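Local coordinates for protein YcaO (Methanopyrus kandleri, PDB 6CIB) that binds a nucleotide together with magnesium and, as a YcaO-family enzyme, probably uses ATP to activate peptide backbone amides for thioamidation, at residues Glu29-Val34 with Glu340-Pro345; Ala75-Val80 with Leu148-Leu153; Val80-Ala85 with Val132-Leu137; Val125-Asn130 with Ile333-Thr338. All blocks are in the same frame, centred on the assembly; numbering follows the deposited sequence.

Interaction 1. Residues Glu29-Val34 with Glu340-Pro345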
# COMPACT_ATOMS: atom_id res chain seq x y z
N GLU A 29 18.23 9.50 4.51
CA GLU A 29 17.31 10.03 5.53
C GLU A 29 17.54 11.51 5.79
O GLU A 29 16.58 12.30 5.76
CB GLU A 29 17.35 9.18 6.81
CG GLU A 29 16.75 7.79 6.58
CD GLU A 29 16.30 7.08 7.85
OE1 GLU A 29 17.13 6.39 8.46
OE2 GLU A 29 15.11 7.17 8.21
N ARG A 30 18.81 11.89 5.99
CA ARG A 30 19.21 13.30 6.11
C ARG A 30 18.78 14.10 4.87
O ARG A 30 18.18 15.17 5.01
CB ARG A 30 20.72 13.44 6.36
CG ARG A 30 21.17 14.88 6.63
CD ARG A 30 22.69 15.06 6.64
NE ARG A 30 23.38 14.58 5.43
CZ ARG A 30 23.41 15.20 4.25
NH1 ARG A 30 22.78 16.36 4.06
NH2 ARG A 30 24.07 14.66 3.24
N LYS A 31 19.06 13.56 3.68
CA LYS A 31 18.82 14.26 2.42
C LYS A 31 17.35 14.52 2.15
O LYS A 31 17.00 15.46 1.43
CB LYS A 31 19.43 13.49 1.25
CG LYS A 31 20.94 13.70 1.10
CD LYS A 31 21.51 12.76 0.05
CE LYS A 31 23.02 12.95 -0.11
NZ LYS A 31 23.67 11.74 -0.69
N VAL A 32 16.52 13.69 2.78
CA VAL A 32 15.07 13.68 2.60
C VAL A 32 14.34 14.38 3.77
O VAL A 32 13.11 14.45 3.81
CB VAL A 32 14.67 12.21 2.34
CG1 VAL A 32 13.69 11.63 3.35
CG2 VAL A 32 14.29 12.00 0.88
N GLY A 33 15.13 14.91 4.71
CA GLY A 33 14.59 15.79 5.76
C GLY A 33 14.18 15.14 7.07
O GLY A 33 13.46 15.75 7.85
N VAL A 34 14.63 13.90 7.31
CA VAL A 34 14.41 13.22 8.59
C VAL A 34 15.16 13.99 9.67
O VAL A 34 16.35 14.25 9.55
CB VAL A 34 14.88 11.74 8.57
CG1 VAL A 34 14.87 11.11 9.97
CG2 VAL A 34 14.02 10.91 7.60
N GLU A 340 16.56 12.95 -9.36
CA GLU A 340 17.87 13.00 -10.02
C GLU A 340 19.03 12.86 -9.02
O GLU A 340 19.92 12.04 -9.22
CB GLU A 340 18.02 14.28 -10.86
CG GLU A 340 17.00 14.42 -11.99
CD GLU A 340 17.01 15.78 -12.67
OE1 GLU A 340 17.39 16.80 -12.03
OE2 GLU A 340 16.61 15.85 -13.85
N ASN A 341 18.98 13.65 -7.94
CA ASN A 341 20.03 13.65 -6.91
C ASN A 341 20.10 12.33 -6.12
O ASN A 341 21.15 11.69 -6.08
CB ASN A 341 19.92 14.88 -5.99
CG ASN A 341 18.55 15.00 -5.33
OD1 ASN A 341 17.53 15.17 -6.01
ND2 ASN A 341 18.52 14.92 -4.01
N LEU A 342 18.98 11.93 -5.52
CA LEU A 342 18.87 10.61 -4.89
C LEU A 342 18.62 9.59 -5.98
O LEU A 342 17.54 9.56 -6.57
CB LEU A 342 17.69 10.55 -3.91
CG LEU A 342 17.40 11.56 -2.81
CD1 LEU A 342 16.11 11.16 -2.12
CD2 LEU A 342 18.52 11.62 -1.79
N ASP A 343 19.61 8.76 -6.27
CA ASP A 343 19.42 7.72 -7.27
C ASP A 343 18.63 6.53 -6.69
O ASP A 343 19.15 5.42 -6.54
CB ASP A 343 20.77 7.29 -7.87
CG ASP A 343 20.62 6.51 -9.16
OD1 ASP A 343 19.91 6.97 -10.08
OD2 ASP A 343 21.23 5.42 -9.26
N VAL A 344 17.37 6.79 -6.32
CA VAL A 344 16.49 5.79 -5.72
C VAL A 344 15.25 5.67 -6.60
O VAL A 344 14.51 6.65 -6.75
CB VAL A 344 16.05 6.15 -4.28
CG1 VAL A 344 15.15 5.06 -3.71
CG2 VAL A 344 17.24 6.39 -3.37
N PRO A 345 15.02 4.48 -7.19
CA PRO A 345 13.80 4.25 -7.97
C PRO A 345 12.53 4.46 -7.15
O PRO A 345 12.35 3.82 -6.11
CB PRO A 345 13.94 2.78 -8.40
CG PRO A 345 15.41 2.52 -8.40
CD PRO A 345 15.96 3.34 -7.27
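Leu342 has CG anti to its carbonyl carbon (chi1 -50°), which turns the forked end toward Lys31 and Val32, one methyl to each. Lys31 also has CG opposite its carbonyl carbon (chi1 -79°), and its chain is stretched beyond that point. The two side chains slide past each other in opposite directions. Leu342 CD2 rests 3.7 Å from Lys31 CB and is just as near to Lys31 CD, so it lies along the aliphatic stem. The other methyl, Leu342 CD1, meets Val32 CG2 at 3.6 Å, and these two side chains cross at about a right angle. The helix ends here in a Schellman motif. Val34 N bonds to Glu29 O at 3.0 Å and Gly33 N to Arg30 O at 3.1 Å, with Gly33 at positive phi. Val32 also packs on Cys79 and Ala83 of helix 68-85, and Leu342 reaches Leu28. No hydrogen bond joins the two segments. Their contact is apolar: two buried side chains meet, and the lysine stem adds apolar surface while its ammonium is hydrogen-bonded to the main-chain O of Arg26.

Interaction 2. Residues Ala75-Val80 with Leu148-Leu153. With MG (magnesium ion), chain H; ADP (adenosine-5'-diphosphate), chain G.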
# COMPACT_ATOMS: atom_id res chain seq x y z
N ALA A 75 11.09 2.29 7.10
CA ALA A 75 10.91 3.68 7.54
C ALA A 75 11.67 4.67 6.65
O ALA A 75 11.10 5.69 6.25
CB ALA A 75 11.30 3.86 9.00
N ALA A 76 12.92 4.35 6.33
CA ALA A 76 13.75 5.18 5.45
C ALA A 76 13.14 5.37 4.05
O ALA A 76 13.06 6.50 3.55
CB ALA A 76 15.16 4.61 5.34
N MSE A 77 12.72 4.27 3.43
CA MSE A 77 12.21 4.30 2.06
C MSE A 77 10.84 4.93 1.97
O MSE A 77 10.51 5.54 0.95
CB MSE A 77 12.29 2.90 1.46
CG MSE A 77 13.72 2.35 1.38
SE MSE A 77 14.78 3.39 0.07
CE MSE A 77 14.19 2.31 -1.47
N GLU A 78 10.06 4.83 3.05
CA GLU A 78 8.80 5.56 3.21
C GLU A 78 9.05 7.08 3.13
O GLU A 78 8.36 7.78 2.39
CB GLU A 78 8.14 5.19 4.54
CG GLU A 78 6.84 5.92 4.87
CD GLU A 78 5.61 5.32 4.22
OE1 GLU A 78 5.49 4.07 4.18
OE2 GLU A 78 4.75 6.10 3.76
N CYS A 79 10.05 7.56 3.88
CA CYS A 79 10.47 8.96 3.80
C CYS A 79 10.90 9.36 2.39
O CYS A 79 10.55 10.44 1.93
CB CYS A 79 11.58 9.26 4.82
SG CYS A 79 11.00 9.10 6.51
N VAL A 80 11.63 8.47 1.71
CA VAL A 80 12.16 8.73 0.36
C VAL A 80 11.02 8.87 -0.67
O VAL A 80 11.00 9.85 -1.43
CB VAL A 80 13.21 7.68 -0.08
CG1 VAL A 80 13.52 7.79 -1.57
CG2 VAL A 80 14.51 7.84 0.70
N LEU A 148 2.00 4.65 -4.68
CA LEU A 148 3.34 5.21 -4.54
C LEU A 148 4.26 4.21 -3.85
O LEU A 148 3.93 3.70 -2.78
CB LEU A 148 3.29 6.53 -3.77
CG LEU A 148 4.58 7.31 -3.52
CD1 LEU A 148 5.16 7.88 -4.82
CD2 LEU A 148 4.27 8.42 -2.52
N SER A 149 5.41 3.94 -4.46
CA SER A 149 6.39 3.01 -3.89
C SER A 149 7.81 3.31 -4.33
O SER A 149 8.06 3.75 -5.44
CB SER A 149 6.05 1.55 -4.26
OG SER A 149 4.76 1.20 -3.76
N ALA A 150 8.74 3.03 -3.42
CA ALA A 150 10.17 3.10 -3.68
C ALA A 150 10.74 1.68 -3.68
O ALA A 150 10.12 0.75 -3.13
CB ALA A 150 10.86 3.95 -2.63
N GLY A 151 11.90 1.50 -4.31
CA GLY A 151 12.65 0.26 -4.25
C GLY A 151 14.11 0.46 -4.61
O GLY A 151 14.52 1.56 -4.96
N ARG A 152 14.90 -0.61 -4.54
CA ARG A 152 16.26 -0.58 -5.05
C ARG A 152 16.25 -0.61 -6.58
O ARG A 152 17.16 -0.08 -7.22
CB ARG A 152 17.08 -1.75 -4.51
CG ARG A 152 17.40 -1.70 -3.02
CD ARG A 152 18.48 -0.69 -2.66
NE ARG A 152 19.77 -0.93 -3.31
CZ ARG A 152 20.74 -1.73 -2.85
NH1 ARG A 152 20.60 -2.40 -1.72
NH2 ARG A 152 21.86 -1.84 -3.54
N LEU A 153 15.21 -1.23 -7.14
CA LEU A 153 15.01 -1.29 -8.58
C LEU A 153 13.60 -0.86 -8.90
O LEU A 153 12.70 -0.98 -8.06
CB LEU A 153 15.25 -2.70 -9.13
CG LEU A 153 16.63 -3.37 -8.91
CD1 LEU A 153 16.57 -4.80 -9.41
CD2 LEU A 153 17.77 -2.63 -9.60
MG MG H . 3.96 3.35 -0.47
PB ADP G . 4.14 -0.52 2.42
O1B ADP G . 4.65 -0.31 1.01
O2B ADP G . 2.90 -1.38 2.52
O3B ADP G . 4.08 0.73 3.27
PA ADP G . 6.61 -1.18 3.79
O1A ADP G . 7.31 -2.51 3.82
O2A ADP G . 6.33 -0.53 5.12
O3A ADP G . 5.24 -1.51 3.05
O5' ADP G . 7.46 -0.20 2.84
C5' ADP G . 7.47 1.24 2.89
C4' ADP G . 8.25 1.78 1.68
O4' ADP G . 9.59 1.27 1.69
C3' ADP G . 7.68 1.33 0.33
O3' ADP G . 7.95 2.32 -0.68
C2' ADP G . 8.46 0.07 0.02
O2' ADP G . 8.47 -0.24 -1.38
C1' ADP G . 9.84 0.42 0.56
N9 ADP G . 10.61 -0.76 1.02
C8 ADP G . 10.26 -1.58 2.03
N7 ADP G . 11.17 -2.56 2.20
C5 ADP G . 12.14 -2.37 1.30
C6 ADP G . 13.41 -3.06 0.95
N6 ADP G . 13.80 -4.16 1.64
N1 ADP G . 14.14 -2.54 -0.07
C2 ADP G . 13.75 -1.44 -0.76
N3 ADP G . 12.61 -0.77 -0.49
C4 ADP G . 11.78 -1.18 0.52
O HOH W 1 4.04 3.22 1.78
O HOH W 2 4.04 1.19 -1.01
O HOH W 3 1.91 4.16 -0.60
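Met77, a selenomethionine in this crystal, puts its CE methyl between protein and nucleotide: CE is 3.6 Å from Gly151 O and equally near ADP N3. The chain is bent at both chi2 (-68°) and chi3 (-86°), which brings the methyl round to the N3 edge of the adenine, beside Gly151 O. CE also touches Ala150 CB at 3.9 Å. Higher up the same side chain, Met77 CB lies 3.2 Å from ADP O4'. The helix and the strand touch directly through this methyl and also share the ligand; no hydrogen bond joins them. The backbone of Ala150 reads the ribose. Its N donates to ADP O3' at 2.9 Å in a nearly straight bond (176°), and its O accepts from ADP O2' at 2.6 Å. Leu148 uses its main-chain O to bind magnesium at 2.3 Å, and Glu81 supplies a further ligand. Ser149 OG donates to a magnesium-bound water that in turn donates to ADP O1B. Another metal water lies within hydrogen-bonding distance of Glu78 OE1 and ADP O3B. Both segments belong to the observed ADP pocket. Helix 68-85 lies along one side of the site, and edge strand 148-150 forms another wall, paired with strand 346-351, whose Val346 touches Ala150. Val344, in the preceding loop, packs on Met77.

Interaction 3. Residues Val80-Ala85 with Val132-Leu137. With MG (magnesium ion), chain H; ADP (adenosine-5'-diphosphate), chain G.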
# COMPACT_ATOMS: atom_id res chain seq x y z
N VAL A 80 11.63 8.47 1.71
CA VAL A 80 12.16 8.73 0.36
C VAL A 80 11.02 8.87 -0.67
O VAL A 80 11.00 9.85 -1.43
CB VAL A 80 13.21 7.68 -0.08
CG1 VAL A 80 13.52 7.79 -1.57
CG2 VAL A 80 14.51 7.84 0.70
N GLU A 81 10.08 7.92 -0.67
CA GLU A 81 8.95 7.97 -1.59
C GLU A 81 8.12 9.25 -1.42
O GLU A 81 7.67 9.83 -2.41
CB GLU A 81 8.07 6.70 -1.52
CG GLU A 81 7.16 6.59 -0.31
CD GLU A 81 6.15 5.47 -0.41
OE1 GLU A 81 6.55 4.31 -0.64
OE2 GLU A 81 4.94 5.74 -0.24
N ARG A 82 7.94 9.70 -0.17
CA ARG A 82 7.18 10.92 0.11
C ARG A 82 7.88 12.18 -0.41
O ARG A 82 7.22 13.07 -0.94
CB ARG A 82 6.82 11.04 1.60
CG ARG A 82 5.81 10.02 2.10
CD ARG A 82 4.43 10.17 1.46
NE ARG A 82 3.71 11.34 1.99
CZ ARG A 82 2.91 11.32 3.05
NH1 ARG A 82 2.69 10.19 3.70
NH2 ARG A 82 2.32 12.44 3.45
N ALA A 83 9.21 12.23 -0.28
CA ALA A 83 9.99 13.33 -0.85
C ALA A 83 9.93 13.33 -2.38
O ALA A 83 9.79 14.39 -3.00
CB ALA A 83 11.43 13.28 -0.37
N ALA A 84 10.01 12.14 -2.98
CA ALA A 84 9.89 11.97 -4.43
C ALA A 84 8.52 12.39 -4.98
O ALA A 84 8.44 12.90 -6.09
CB ALA A 84 10.20 10.54 -4.82
N ALA A 85 7.47 12.17 -4.19
CA ALA A 85 6.10 12.46 -4.57
C ALA A 85 5.73 13.94 -4.51
O ALA A 85 4.69 14.34 -5.05
CB ALA A 85 5.13 11.66 -3.71
N VAL A 132 -0.50 12.09 -9.59
CA VAL A 132 0.88 11.67 -9.48
C VAL A 132 1.48 12.16 -8.16
O VAL A 132 2.01 11.36 -7.37
CB VAL A 132 1.72 12.17 -10.69
CG1 VAL A 132 3.19 11.82 -10.51
CG2 VAL A 132 1.22 11.57 -11.99
N PHE A 133 1.36 13.46 -7.92
CA PHE A 133 2.03 14.12 -6.82
C PHE A 133 1.21 14.13 -5.54
O PHE A 133 0.00 13.88 -5.56
CB PHE A 133 2.44 15.56 -7.20
CG PHE A 133 3.40 15.64 -8.36
CD1 PHE A 133 4.66 15.03 -8.30
CD2 PHE A 133 3.05 16.35 -9.52
CE1 PHE A 133 5.55 15.12 -9.37
CE2 PHE A 133 3.94 16.44 -10.58
CZ PHE A 133 5.19 15.83 -10.51
N HIS A 134 1.90 14.42 -4.43
CA HIS A 134 1.29 14.64 -3.13
C HIS A 134 2.23 15.50 -2.28
O HIS A 134 3.39 15.13 -2.11
CB HIS A 134 0.99 13.33 -2.40
CG HIS A 134 0.28 13.51 -1.10
ND1 HIS A 134 -1.03 13.95 -1.03
CD2 HIS A 134 0.69 13.35 0.18
CE1 HIS A 134 -1.39 14.03 0.24
NE2 HIS A 134 -0.37 13.68 0.99
N PRO A 135 1.75 16.66 -1.76
CA PRO A 135 0.38 17.17 -1.92
C PRO A 135 0.19 18.03 -3.17
O PRO A 135 1.08 18.81 -3.53
CB PRO A 135 0.18 18.02 -0.65
CG PRO A 135 1.55 18.43 -0.22
CD PRO A 135 2.57 17.54 -0.91
N TRP A 136 -0.95 17.86 -3.83
CA TRP A 136 -1.36 18.73 -4.93
C TRP A 136 -2.77 19.24 -4.61
O TRP A 136 -3.70 18.45 -4.39
CB TRP A 136 -1.33 17.98 -6.26
CG TRP A 136 -1.56 18.86 -7.43
CD1 TRP A 136 -2.76 19.32 -7.89
CD2 TRP A 136 -0.56 19.42 -8.29
NE1 TRP A 136 -2.58 20.12 -8.99
CE2 TRP A 136 -1.24 20.21 -9.26
CE3 TRP A 136 0.84 19.34 -8.34
CZ2 TRP A 136 -0.56 20.90 -10.27
CZ3 TRP A 136 1.52 20.02 -9.35
CH2 TRP A 136 0.82 20.80 -10.30
N LEU A 137 -2.92 20.57 -4.59
CA LEU A 137 -4.13 21.19 -4.03
C LEU A 137 -5.15 21.78 -5.01
O LEU A 137 -6.29 22.06 -4.61
CB LEU A 137 -3.76 22.22 -2.95
CG LEU A 137 -3.34 21.67 -1.59
CD1 LEU A 137 -2.72 22.78 -0.76
CD2 LEU A 137 -4.52 21.04 -0.85
MG MG H . 3.96 3.35 -0.47
PB ADP G . 4.14 -0.52 2.42
O1B ADP G . 4.65 -0.31 1.01
O2B ADP G . 2.90 -1.38 2.52
O3B ADP G . 4.08 0.73 3.27
PA ADP G . 6.61 -1.18 3.79
O1A ADP G . 7.31 -2.51 3.82
O2A ADP G . 6.33 -0.53 5.12
O3A ADP G . 5.24 -1.51 3.05
O5' ADP G . 7.46 -0.20 2.84
C5' ADP G . 7.47 1.24 2.89
C4' ADP G . 8.25 1.78 1.68
O4' ADP G . 9.59 1.27 1.69
C3' ADP G . 7.68 1.33 0.33
O3' ADP G . 7.95 2.32 -0.68
C2' ADP G . 8.46 0.07 0.02
O2' ADP G . 8.47 -0.24 -1.38
C1' ADP G . 9.84 0.42 0.56
N9 ADP G . 10.61 -0.76 1.02
C8 ADP G . 10.26 -1.58 2.03
N7 ADP G . 11.17 -2.56 2.20
C5 ADP G . 12.14 -2.37 1.30
C6 ADP G . 13.41 -3.06 0.95
N6 ADP G . 13.80 -4.16 1.64
N1 ADP G . 14.14 -2.54 -0.07
C2 ADP G . 13.75 -1.44 -0.76
N3 ADP G . 12.61 -0.77 -0.49
C4 ADP G . 11.78 -1.18 0.52
O HOH W 4 4.62 13.58 -0.37
O HOH W 2 4.04 1.19 -1.01
O HOH W 1 4.04 3.22 1.78
O HOH W 3 1.91 4.16 -0.60
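Helix 68-85 supplies Glu81 to the ADP-magnesium site, and one turn further on, Ala85 is bonded to His134 of the loop 132-137. Glu81 OE2 is 2.6 Å from the magnesium ion, and its OE1 faces the ribose O3' of ADP. Leu148 O and three waters also bind the metal. At the loop, His134 N donates to Ala85 O at 2.9 Å. The bond is fairly straight (165°), but the donor stands above the carbonyl plane, well off a lone pair. Phe133 approaches the same oxygen: its CA makes a CH...O contact with Ala85 O at 3.2 Å, and the edge of its ring also faces that oxygen. The imidazole of His134 has CG anti to the backbone N (chi1 -176°), which lays it beside the folded Arg82 chain, pointing the same way. Arg82 NH2 sits at the ring edge, in its plane, 3.8 Å from His134 CD2. The guanidinium and ring planes are 64° apart, so this is no stack. A water donates to Arg82 O at 2.7 Å and to His134 O at 2.6 Å, and makes a weak bond with Arg82 NE. The chemistry is mainly main-chain and water-mediated. It gives polar partners to the carbonyls of Arg82 and Ala85 and places the loop close to the helix, while the hydrogen bond between His134 ND1 and Ser143 OG is consistent with a fixed ring orientation.

Interaction 4. Residues Val125-Asn130 with Ile333-Thr338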
# COMPACT_ATOMS: atom_id res chain seq x y z
N VAL A 125 1.37 7.66 -21.98
CA VAL A 125 0.07 8.23 -21.61
C VAL A 125 0.29 9.32 -20.55
O VAL A 125 1.05 9.12 -19.60
CB VAL A 125 -0.97 7.14 -21.19
CG1 VAL A 125 -0.47 6.29 -20.02
CG2 VAL A 125 -2.33 7.74 -20.88
N TYR A 126 -0.35 10.47 -20.75
CA TYR A 126 -0.27 11.58 -19.79
C TYR A 126 -1.28 11.44 -18.67
O TYR A 126 -2.45 11.10 -18.89
CB TYR A 126 -0.39 12.94 -20.49
CG TYR A 126 0.85 13.28 -21.29
CD1 TYR A 126 1.93 13.93 -20.68
CD2 TYR A 126 0.96 12.93 -22.64
CE1 TYR A 126 3.08 14.24 -21.41
CE2 TYR A 126 2.10 13.23 -23.38
CZ TYR A 126 3.16 13.88 -22.75
OH TYR A 126 4.29 14.19 -23.47
N VAL A 127 -0.80 11.70 -17.46
CA VAL A 127 -1.59 11.54 -16.24
C VAL A 127 -1.62 12.91 -15.56
O VAL A 127 -0.59 13.60 -15.55
CB VAL A 127 -0.98 10.42 -15.35
CG1 VAL A 127 -1.58 10.39 -13.95
CG2 VAL A 127 -1.19 9.07 -16.00
N PRO A 128 -2.78 13.32 -15.01
CA PRO A 128 -2.84 14.62 -14.31
C PRO A 128 -1.87 14.65 -13.15
O PRO A 128 -1.64 13.61 -12.51
CB PRO A 128 -4.28 14.68 -13.78
CG PRO A 128 -5.06 13.74 -14.66
CD PRO A 128 -4.09 12.63 -14.97
N ALA A 129 -1.29 15.82 -12.89
CA ALA A 129 -0.36 16.01 -11.77
C ALA A 129 -0.98 15.61 -10.43
O ALA A 129 -0.29 15.06 -9.57
CB ALA A 129 0.16 17.44 -11.73
N ASN A 130 -2.29 15.85 -10.27
CA ASN A 130 -3.04 15.50 -9.04
C ASN A 130 -3.15 13.98 -8.83
O ASN A 130 -3.46 13.52 -7.73
CB ASN A 130 -4.45 16.13 -9.06
CG ASN A 130 -5.13 16.14 -7.68
OD1 ASN A 130 -4.65 16.76 -6.73
ND2 ASN A 130 -6.26 15.46 -7.58
N ILE A 333 -0.97 2.11 -15.43
CA ILE A 333 -0.02 3.18 -15.76
C ILE A 333 1.07 3.31 -14.69
O ILE A 333 0.78 3.28 -13.49
CB ILE A 333 -0.75 4.54 -15.97
CG1 ILE A 333 -1.81 4.42 -17.09
CG2 ILE A 333 0.25 5.65 -16.28
CD1 ILE A 333 -2.81 5.56 -17.16
N GLU A 334 2.32 3.44 -15.14
CA GLU A 334 3.47 3.73 -14.29
C GLU A 334 4.03 5.13 -14.61
O GLU A 334 4.25 5.47 -15.78
CB GLU A 334 4.56 2.67 -14.50
CG GLU A 334 5.90 2.99 -13.84
CD GLU A 334 7.06 2.15 -14.37
OE1 GLU A 334 6.85 1.27 -15.23
OE2 GLU A 334 8.20 2.38 -13.92
N VAL A 335 4.25 5.92 -13.56
CA VAL A 335 4.92 7.22 -13.67
C VAL A 335 6.21 7.18 -12.87
O VAL A 335 6.20 6.91 -11.67
CB VAL A 335 4.01 8.39 -13.20
CG1 VAL A 335 4.74 9.73 -13.29
CG2 VAL A 335 2.71 8.44 -14.00
N ASP A 336 7.32 7.46 -13.54
CA ASP A 336 8.64 7.51 -12.91
C ASP A 336 8.77 8.74 -12.01
O ASP A 336 8.54 9.87 -12.45
CB ASP A 336 9.71 7.54 -14.01
CG ASP A 336 11.11 7.23 -13.50
OD1 ASP A 336 11.35 7.19 -12.27
OD2 ASP A 336 12.01 7.02 -14.34
N LEU A 337 9.12 8.51 -10.74
CA LEU A 337 9.31 9.61 -9.77
C LEU A 337 10.71 9.66 -9.14
O LEU A 337 10.93 10.38 -8.17
CB LEU A 337 8.22 9.58 -8.68
CG LEU A 337 6.81 10.02 -9.10
CD1 LEU A 337 5.80 9.80 -7.98
CD2 LEU A 337 6.79 11.48 -9.54
N THR A 338 11.64 8.88 -9.70
CA THR A 338 13.04 8.87 -9.30
C THR A 338 13.59 10.30 -9.28
O THR A 338 13.49 11.03 -10.26
CB THR A 338 13.87 7.99 -10.27
OG1 THR A 338 13.27 6.69 -10.35
CG2 THR A 338 15.33 7.87 -9.82
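Asp336 OD1 is gripped twice by Thr338. The hydroxyl OG1 donates to its syn lone pair at 2.8 Å, and the backbone N of Thr338 donates from the anti side at 3.1 Å, 33° out of the carboxylate plane. The second bond makes an Asx turn, which shapes the chain where strand 332-336 ends. The contact between the segments lies further back along the strands and is wholly apolar. Ile333 carries most of it. Its CG1 meets Val125 CG1 at 3.7 Å, and these side chains cross at about a right angle. Its CG2 branch meets Val127 CG2, also at 3.7 Å, the two side chains sliding past each other in opposite directions. Ile333 CD1 lies near both valines. In Val127, CG2 stands anti to the carbonyl carbon and beside the backbone N, which turns that methyl to the isoleucine. Val335 adds a looser touch, its CG2 being 4.4 Å from Val127 CB. Tyr126 and Glu334 alternate with these residues and point away. The strand axes come within 8.6 Å at an angle of 75°. Both strands pair with strand 113-118, which lies between them in the sheet order, and Val114 of that strand packs on Val335. A small buried cluster on one face of a strongly twisted antiparallel sheet is the result, within the YcaO domain.

In the fold
Helix 68-85 joins interactions 2 and 3, which share Val80 and the ADP-magnesium site; their centres are 12 Å apart. Interaction 3 supplies Glu81 and interaction 2 supplies Leu148 as ligands of one metal ion, and Leu148 CD2 packs on Ala85 CB at 3.6 Å. Interaction 1 sits on another side of the same helix: Val32 CG2 touches Ala83 CB at 3.4 Å, and Pro345 O lies 3.0 Å from Gly151 N, a probable hydrogen bond to the residue that follows strand 148-150. Val32 is about 11 Å from ADP, side chain to ligand. Interaction 4 lies further off, with the Val335 side chain about 14 Å from magnesium, but Leu337 touches Leu148.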